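Local coordinates for Mlr3007 protein (Mesorhizobium loti, PDB 3QQM) that probably catalyses the pyridoxal phosphate-dependent transamination of leucine, isoleucine and valine with 2-oxoglutarate as a class-IV aminotransferase, at residues 182-186 / 187-191; 195-198 / 199-202; 52-55 / 56-60. All coordinates share one frame; numbering follows the deposited sequence.

Contact 1: residues 182-186 / 187-191; sequences AELLD and EGRAE
A Schellman motif ends helix 179-186 and turns the chain into strand 190-193, within the beta-alpha-beta unit of strand 166-169, this helix and that strand. Its two bonds reach back into the last turn: Gly-188 N to Leu-185 O (3.2 Å) and Arg-189 N to Leu-184 O (3.0 Å). Gly-188, the first residue to leave the helix, has a positive phi of 81°. Leu-184 O accepts a second N-H, from Ala-190, also at 3.0 Å. Two successive amides thus grip one oxygen from different directions: Arg-189 N close to the line of the C=O bond, Ala-190 N well above the carbonyl plane. Leu-184 CB meets Ala-190 CB at 3.7 Å, an apolar contact between the helix end and the first residue of the strand.

On the outer side Glu-187 folds back along the helix, its CG beside its own backbone N (chi1 -71°), which lays CG over Glu-183 O at 3.2 Å. The carboxylates of Glu-183 and Glu-187 lie nearly parallel (9° between planes) but in offset planes, with Glu-183 OE1 and Glu-187 OE2 4.1 Å apart. This closeness of like charges is probably eased by the salt bridges of Glu-183 with Arg-32 and of Glu-187 OE1 with Arg-189 NE, the latter a weak hydrogen bond. A water donates to both Leu-185 O and Ala-190 O, while Leu-185 CD2 rests 3.4 Å from that same Ala-190 O.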
loop_
_atom_site.group_PDB
_atom_site.type_symbol
_atom_site.label_atom_id
_atom_site.label_comp_id
_atom_site.label_asym_id
_atom_site.label_seq_id
_atom_site.Cartn_x
_atom_site.Cartn_y
_atom_site.Cartn_z
ATOM N N ALA A 182 2.012 7.119 -6.216
ATOM C CA ALA A 182 3.032 7.763 -7.009
ATOM C C ALA A 182 2.577 7.949 -8.460
ATOM O O ALA A 182 2.834 8.980 -9.073
ATOM C CB ALA A 182 4.310 6.939 -6.971
ATOM N N GLU A 183 1.940 6.943 -9.039
ATOM C CA GLU A 183 1.529 7.078 -10.425
ATOM C C GLU A 183 0.487 8.194 -10.584
ATOM O O GLU A 183 0.536 8.947 -11.551
ATOM C CB GLU A 183 0.975 5.769 -10.976
ATOM C CG GLU A 183 0.776 5.749 -12.525
ATOM C CD GLU A 183 0.274 4.397 -13.031
ATOM O OE1 GLU A 183 -0.853 3.996 -12.668
ATOM O OE2 GLU A 183 0.992 3.750 -13.841
ATOM N N LEU A 184 -0.452 8.272 -9.650
ATOM C CA LEU A 184 -1.493 9.273 -9.714
ATOM C C LEU A 184 -0.916 10.671 -9.510
ATOM O O LEU A 184 -1.415 11.635 -10.091
ATOM C CB LEU A 184 -2.589 8.995 -8.683
ATOM C CG LEU A 184 -3.405 7.709 -8.808
ATOM C CD1 LEU A 184 -4.304 7.587 -7.590
ATOM C CD2 LEU A 184 -4.227 7.656 -10.105
ATOM N N LEU A 185 0.133 10.785 -8.695
ATOM C CA LEU A 185 0.757 12.076 -8.452
ATOM C C LEU A 185 1.487 12.525 -9.689
ATOM O O LEU A 185 1.375 13.688 -10.088
ATOM C CB LEU A 185 1.716 12.029 -7.246
ATOM C CG LEU A 185 1.057 12.058 -5.855
ATOM C CD1 LEU A 185 2.028 11.672 -4.751
ATOM C CD2 LEU A 185 0.454 13.454 -5.598
ATOM N N ASP A 186 2.241 11.608 -10.300
ATOM C CA ASP A 186 2.996 11.941 -11.518
ATOM C C ASP A 186 2.080 12.251 -12.727
ATOM O O ASP A 186 2.473 12.974 -13.626
ATOM C CB ASP A 186 3.993 10.819 -11.878
ATOM C CG ASP A 186 5.149 10.700 -10.874
ATOM O OD1 ASP A 186 5.369 11.645 -10.070
ATOM O OD2 ASP A 186 5.855 9.663 -10.915
ATOM N N GLU A 187 0.873 11.693 -12.746
ATOM C CA GLU A 187 -0.063 11.956 -13.859
ATOM C C GLU A 187 -0.825 13.272 -13.668
ATOM O O GLU A 187 -1.532 13.701 -14.565
ATOM C CB GLU A 187 -1.064 10.808 -14.022
ATOM C CG GLU A 187 -0.474 9.523 -14.562
ATOM C CD GLU A 187 -1.450 8.341 -14.463
ATOM O OE1 GLU A 187 -2.478 8.486 -13.779
ATOM O OE2 GLU A 187 -1.174 7.263 -15.046
ATOM N N GLY A 188 -0.676 13.904 -12.493
ATOM C CA GLY A 188 -1.389 15.152 -12.198
ATOM C C GLY A 188 -2.831 14.881 -11.750
ATOM O O GLY A 188 -3.629 15.798 -11.618
ATOM N N ARG A 189 -3.163 13.621 -11.490
ATOM C CA ARG A 189 -4.512 13.259 -11.044
ATOM C C ARG A 189 -4.675 13.406 -9.537
ATOM O O ARG A 189 -5.760 13.709 -9.055
ATOM C CB ARG A 189 -4.843 11.839 -11.440
ATOM C CG ARG A 189 -4.816 11.626 -12.911
ATOM C CD ARG A 189 -5.240 10.234 -13.258
ATOM N NE ARG A 189 -5.183 10.073 -14.685
ATOM C CZ ARG A 189 -6.107 10.536 -15.527
ATOM N NH1 ARG A 189 -7.178 11.209 -15.090
ATOM N NH2 ARG A 189 -5.953 10.336 -16.819
ATOM N N ALA A 190 -3.608 13.149 -8.792
ATOM C CA ALA A 190 -3.632 13.316 -7.363
ATOM C C ALA A 190 -2.699 14.475 -6.984
ATOM O O ALA A 190 -1.785 14.819 -7.744
ATOM C CB ALA A 190 -3.196 12.034 -6.686
ATOM N N GLU A 191 -2.958 15.089 -5.834
ATOM C CA GLU A 191 -2.135 16.173 -5.313
ATOM C C GLU A 191 -1.972 15.985 -3.824
ATOM O O GLU A 191 -2.857 15.465 -3.160
ATOM C CB GLU A 191 -2.743 17.540 -5.571
ATOM C CG GLU A 191 -2.648 17.999 -7.011
ATOM C CD GLU A 191 -3.380 19.305 -7.268
ATOM O OE1 GLU A 191 -3.853 19.942 -6.281
ATOM O OE2 GLU A 191 -3.484 19.694 -8.474
HETATM O O HOH W 1 0.334 15.860 -8.980
#

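Contact 2: residues 195-198 / 199-202; sequences YSYD and DLKS
Ser-196 and Asp-199 form a capping box, the reciprocal pair of bonds that starts the short, weakly bonded helix 197-200. Asp-199 OD2 accepts from Ser-196 N at 3.1 Å, in a nearly straight bond (171° at the hydrogen) that arrives from above the carboxylate plane. In return Ser-196 OG, at the N-cap, accepts from Asp-199 N at 3.2 Å. The serine achieves this by holding OG between its backbone N and carbonyl carbon (chi1 66°), so that OG faces the amide of the first turn; the aspartate turns its CG to the side of its own N, and its carboxylate swings back over the serine. Together the two side chains give acceptors to the amides of Ser-196 and Asp-199 at the helix start.

The backbone bonding behind the box is thin. Leu-200 N reaches Ser-196 O only weakly, and Lys-201 N bonds to Asp-198 O (3.1 Å) from well above the carbonyl plane. Farther on, Asp-199 O takes both the backbone N and the hydroxyl of Ser-202, whose OG donates at 2.7 Å.

Much of the packing comes from Leu-200, buried against Leu-141 of strand 139-143, Ala-159 of strand 156-160 and Leu-220 of strand 214-220, all in the six-stranded sheet. The phenol oxygens of its two tyrosine neighbours bond farther off, Tyr-195 OH to Ala-167 O and Tyr-197 OH to Val-221 O. Leu-200 CD2 lies obliquely against the Tyr-195 ring, 3.4 Å from CE1, while its other methyl, CD1, lies obliquely and more loosely by the Tyr-197 ring, 4.5 Å from CD1.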
loop_
_atom_site.group_PDB
_atom_site.type_symbol
_atom_site.label_atom_id
_atom_site.label_comp_id
_atom_site.label_asym_id
_atom_site.label_seq_id
_atom_site.Cartn_x
_atom_site.Cartn_y
_atom_site.Cartn_z
ATOM N N TYR A 195 -5.322 16.694 5.738
ATOM C CA TYR A 195 -6.697 16.722 6.208
ATOM C C TYR A 195 -6.948 15.694 7.314
ATOM O O TYR A 195 -6.224 14.717 7.446
ATOM C CB TYR A 195 -7.689 16.558 5.035
ATOM C CG TYR A 195 -7.426 15.393 4.088
ATOM C CD1 TYR A 195 -7.702 14.084 4.451
ATOM C CD2 TYR A 195 -7.000 15.616 2.803
ATOM C CE1 TYR A 195 -7.490 13.029 3.554
ATOM C CE2 TYR A 195 -6.826 14.568 1.893
ATOM C CZ TYR A 195 -7.051 13.291 2.278
ATOM O OH TYR A 195 -6.833 12.277 1.366
ATOM N N SER A 196 -7.973 15.958 8.108
ATOM C CA SER A 196 -8.373 15.111 9.214
ATOM C C SER A 196 -9.527 14.222 8.822
ATOM O O SER A 196 -10.072 14.350 7.738
ATOM C CB SER A 196 -8.865 15.979 10.361
ATOM O OG SER A 196 -10.041 16.625 9.974
ATOM N N TYR A 197 -9.944 13.353 9.741
ATOM C CA TYR A 197 -11.060 12.466 9.481
ATOM C C TYR A 197 -12.293 13.284 9.257
ATOM O O TYR A 197 -13.056 13.031 8.330
ATOM C CB TYR A 197 -11.312 11.514 10.649
ATOM C CG TYR A 197 -12.199 10.362 10.268
ATOM C CD1 TYR A 197 -11.729 9.403 9.387
ATOM C CD2 TYR A 197 -13.473 10.188 10.821
ATOM C CE1 TYR A 197 -12.493 8.313 9.012
ATOM C CE2 TYR A 197 -14.273 9.069 10.461
ATOM C CZ TYR A 197 -13.757 8.139 9.551
ATOM O OH TYR A 197 -14.437 7.017 9.111
ATOM N N ASP A 198 -12.463 14.294 10.085
ATOM C CA ASP A 198 -13.643 15.144 10.005
ATOM C C ASP A 198 -13.736 15.896 8.657
ATOM O O ASP A 198 -14.818 16.031 8.108
ATOM C CB ASP A 198 -13.660 16.118 11.172
ATOM C CG ASP A 198 -14.968 16.820 11.293
ATOM O OD1 ASP A 198 -15.951 16.206 11.777
ATOM O OD2 ASP A 198 -15.004 17.998 10.913
ATOM N N ASP A 199 -12.605 16.390 8.143
ATOM C CA ASP A 199 -12.575 17.051 6.825
ATOM C C ASP A 199 -13.086 16.118 5.728
ATOM O O ASP A 199 -13.736 16.563 4.811
ATOM C CB ASP A 199 -11.144 17.470 6.440
ATOM C CG ASP A 199 -10.589 18.554 7.323
ATOM O OD1 ASP A 199 -11.405 19.357 7.838
ATOM O OD2 ASP A 199 -9.335 18.622 7.464
ATOM N N LEU A 200 -12.733 14.830 5.810
ATOM C CA LEU A 200 -13.173 13.833 4.829
ATOM C C LEU A 200 -14.675 13.737 4.699
ATOM O O LEU A 200 -15.179 13.351 3.659
ATOM C CB LEU A 200 -12.627 12.448 5.165
ATOM C CG LEU A 200 -11.154 12.228 4.877
ATOM C CD1 LEU A 200 -10.738 10.827 5.246
ATOM C CD2 LEU A 200 -10.863 12.495 3.399
ATOM N N LYS A 201 -15.395 14.054 5.766
ATOM C CA LYS A 201 -16.841 14.011 5.719
ATOM C C LYS A 201 -17.359 14.990 4.660
ATOM O O LYS A 201 -18.492 14.865 4.214
ATOM C CB LYS A 201 -17.451 14.350 7.091
ATOM C CG LYS A 201 -17.328 13.253 8.191
ATOM C CD LYS A 201 -18.259 12.041 7.853
ATOM C CE LYS A 201 -18.514 11.083 9.032
ATOM N NZ LYS A 201 -19.627 10.115 8.661
ATOM N N SER A 202 -16.546 15.979 4.274
ATOM C CA SER A 202 -16.988 16.961 3.264
ATOM C C SER A 202 -16.504 16.611 1.855
ATOM O O SER A 202 -16.652 17.395 0.931
ATOM C CB SER A 202 -16.545 18.383 3.647
ATOM O OG SER A 202 -15.144 18.538 3.531
#

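Contact 3: residues 52-55 / 56-60; sequences DPQR and IAEVL
Asp-52 presents two flat groups to the start of helix 53-64. Its peptide carbonyl meets Ile-56 N in the carbonyl plane, with 3.1 Å between Asp-52 O and that nitrogen. Its carboxylate is approached from above, 46° out of plane, by Gln-54 N, which lies 3.0 Å from Asp-52 OD1. With CG anti to the backbone N (chi1 179°), the aspartate folds its carboxylate over this first amide and caps the helix.

The bonds then step along the first turns: Ala-57 N to Pro-53 O at 2.9 Å, Glu-58 N to Gln-54 O, and Val-59 N to Arg-55 O, each donor tilted by a similar amount from the plane of its carbonyl. Glu-58 CG leans on Gln-54 O at 3.2 Å, and both methyls of Val-59 lie to one side of Arg-55 O, CG1 and CG2 each 3.6 Å from it. Arg-55 bends at chi3 and sends NH1 to a weak bond with Gly-81 O.

Ile-56 and Val-59 turn to Leu-75 of strand 71-78, and Ile-56 also meets Tyr-41 of helix 33-47. The whole forms the N-terminal turns of an amphipathic helix with an aspartate N-cap and proline at the first helical position, laid against a four-stranded antiparallel sheet.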
loop_
_atom_site.group_PDB
_atom_site.type_symbol
_atom_site.label_atom_id
_atom_site.label_comp_id
_atom_site.label_asym_id
_atom_site.label_seq_id
_atom_site.Cartn_x
_atom_site.Cartn_y
_atom_site.Cartn_z
ATOM N N ASP A 52 20.085 -8.781 -5.024
ATOM C CA ASP A 52 20.605 -9.220 -6.318
ATOM C C ASP A 52 19.448 -9.248 -7.339
ATOM O O ASP A 52 18.625 -10.146 -7.323
ATOM C CB ASP A 52 21.244 -10.587 -6.175
ATOM C CG ASP A 52 21.792 -11.114 -7.480
ATOM O OD1 ASP A 52 21.604 -10.453 -8.524
ATOM O OD2 ASP A 52 22.418 -12.196 -7.464
ATOM N N PRO A 53 19.391 -8.251 -8.228
ATOM C CA PRO A 53 18.305 -8.174 -9.210
ATOM C C PRO A 53 18.122 -9.424 -10.081
ATOM O O PRO A 53 16.993 -9.728 -10.487
ATOM C CB PRO A 53 18.708 -6.987 -10.070
ATOM C CG PRO A 53 19.545 -6.157 -9.190
ATOM C CD PRO A 53 20.273 -7.072 -8.293
ATOM N N GLN A 54 19.209 -10.128 -10.365
ATOM C CA GLN A 54 19.145 -11.329 -11.190
ATOM C C GLN A 54 18.327 -12.385 -10.432
ATOM O O GLN A 54 17.481 -13.091 -11.016
ATOM C CB GLN A 54 20.578 -11.805 -11.566
ATOM C CG GLN A 54 20.663 -12.874 -12.699
ATOM C CD GLN A 54 22.132 -13.093 -13.265
ATOM O OE1 GLN A 54 23.110 -12.509 -12.765
ATOM N NE2 GLN A 54 22.251 -13.914 -14.330
ATOM N N ARG A 55 18.531 -12.437 -9.120
ATOM C CA ARG A 55 17.808 -13.362 -8.249
ATOM C C ARG A 55 16.313 -12.977 -8.100
ATOM O O ARG A 55 15.434 -13.853 -8.020
ATOM C CB ARG A 55 18.491 -13.397 -6.897
ATOM C CG ARG A 55 17.765 -14.157 -5.835
ATOM C CD ARG A 55 18.495 -14.006 -4.492
ATOM N NE ARG A 55 19.881 -14.500 -4.565
ATOM C CZ ARG A 55 20.713 -14.541 -3.530
ATOM N NH1 ARG A 55 20.295 -14.154 -2.320
ATOM N NH2 ARG A 55 21.958 -15.002 -3.699
ATOM N N ILE A 56 16.045 -11.673 -8.043
ATOM C CA ILE A 56 14.682 -11.179 -7.948
ATOM C C ILE A 56 13.946 -11.606 -9.213
ATOM O O ILE A 56 12.865 -12.129 -9.141
ATOM C CB ILE A 56 14.628 -9.626 -7.775
ATOM C CG1 ILE A 56 15.247 -9.219 -6.446
ATOM C CG2 ILE A 56 13.210 -9.125 -7.864
ATOM C CD1 ILE A 56 14.591 -9.846 -5.262
ATOM N N ALA A 57 14.559 -11.377 -10.369
ATOM C CA ALA A 57 13.957 -11.777 -11.650
ATOM C C ALA A 57 13.719 -13.288 -11.697
ATOM O O ALA A 57 12.728 -13.721 -12.253
ATOM C CB ALA A 57 14.825 -11.331 -12.848
ATOM N N GLU A 58 14.629 -14.078 -11.110
ATOM C CA GLU A 58 14.492 -15.527 -11.096
ATOM C C GLU A 58 13.277 -15.948 -10.313
ATOM O O GLU A 58 12.463 -16.717 -10.825
ATOM C CB GLU A 58 15.750 -16.248 -10.524
ATOM C CG GLU A 58 17.009 -16.235 -11.455
ATOM C CD GLU A 58 18.284 -16.859 -10.815
ATOM O OE1 GLU A 58 19.304 -16.988 -11.556
ATOM O OE2 GLU A 58 18.289 -17.211 -9.588
ATOM N N VAL A 59 13.138 -15.469 -9.074
ATOM C CA VAL A 59 11.983 -15.882 -8.266
ATOM C C VAL A 59 10.645 -15.417 -8.884
ATOM O O VAL A 59 9.673 -16.161 -8.880
ATOM C CB VAL A 59 12.090 -15.456 -6.774
ATOM C CG1 VAL A 59 13.313 -16.068 -6.154
ATOM C CG2 VAL A 59 12.114 -13.935 -6.603
ATOM N N LEU A 60 10.607 -14.202 -9.425
ATOM C CA LEU A 60 9.379 -13.694 -10.058
ATOM C C LEU A 60 9.017 -14.535 -11.300
ATOM O O LEU A 60 7.866 -14.932 -11.469
ATOM C CB LEU A 60 9.515 -12.225 -10.425
ATOM C CG LEU A 60 9.581 -11.272 -9.244
ATOM C CD1 LEU A 60 9.962 -9.855 -9.702
ATOM C CD2 LEU A 60 8.258 -11.293 -8.471
#

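All three contacts lie at helix ends, but at different ones. Contacts 2 and 3 begin helices, and their caps differ: a reciprocal serine-aspartate box in contact 2, a single aspartate in contact 3. Contact 1 finishes a helix and relies mainly on backbone bonds. Contacts 1 and 2 follow each other along the chain, strand 190-193 leading towards helix 197-200, and both are partly buried, each with a leucine turned inward. Contact 3 is a surface contact against the four-stranded sheet, its centre about 42 Å from that of contact 2, across the chain's centre. No atoms of contact 3 touch those of either other contact.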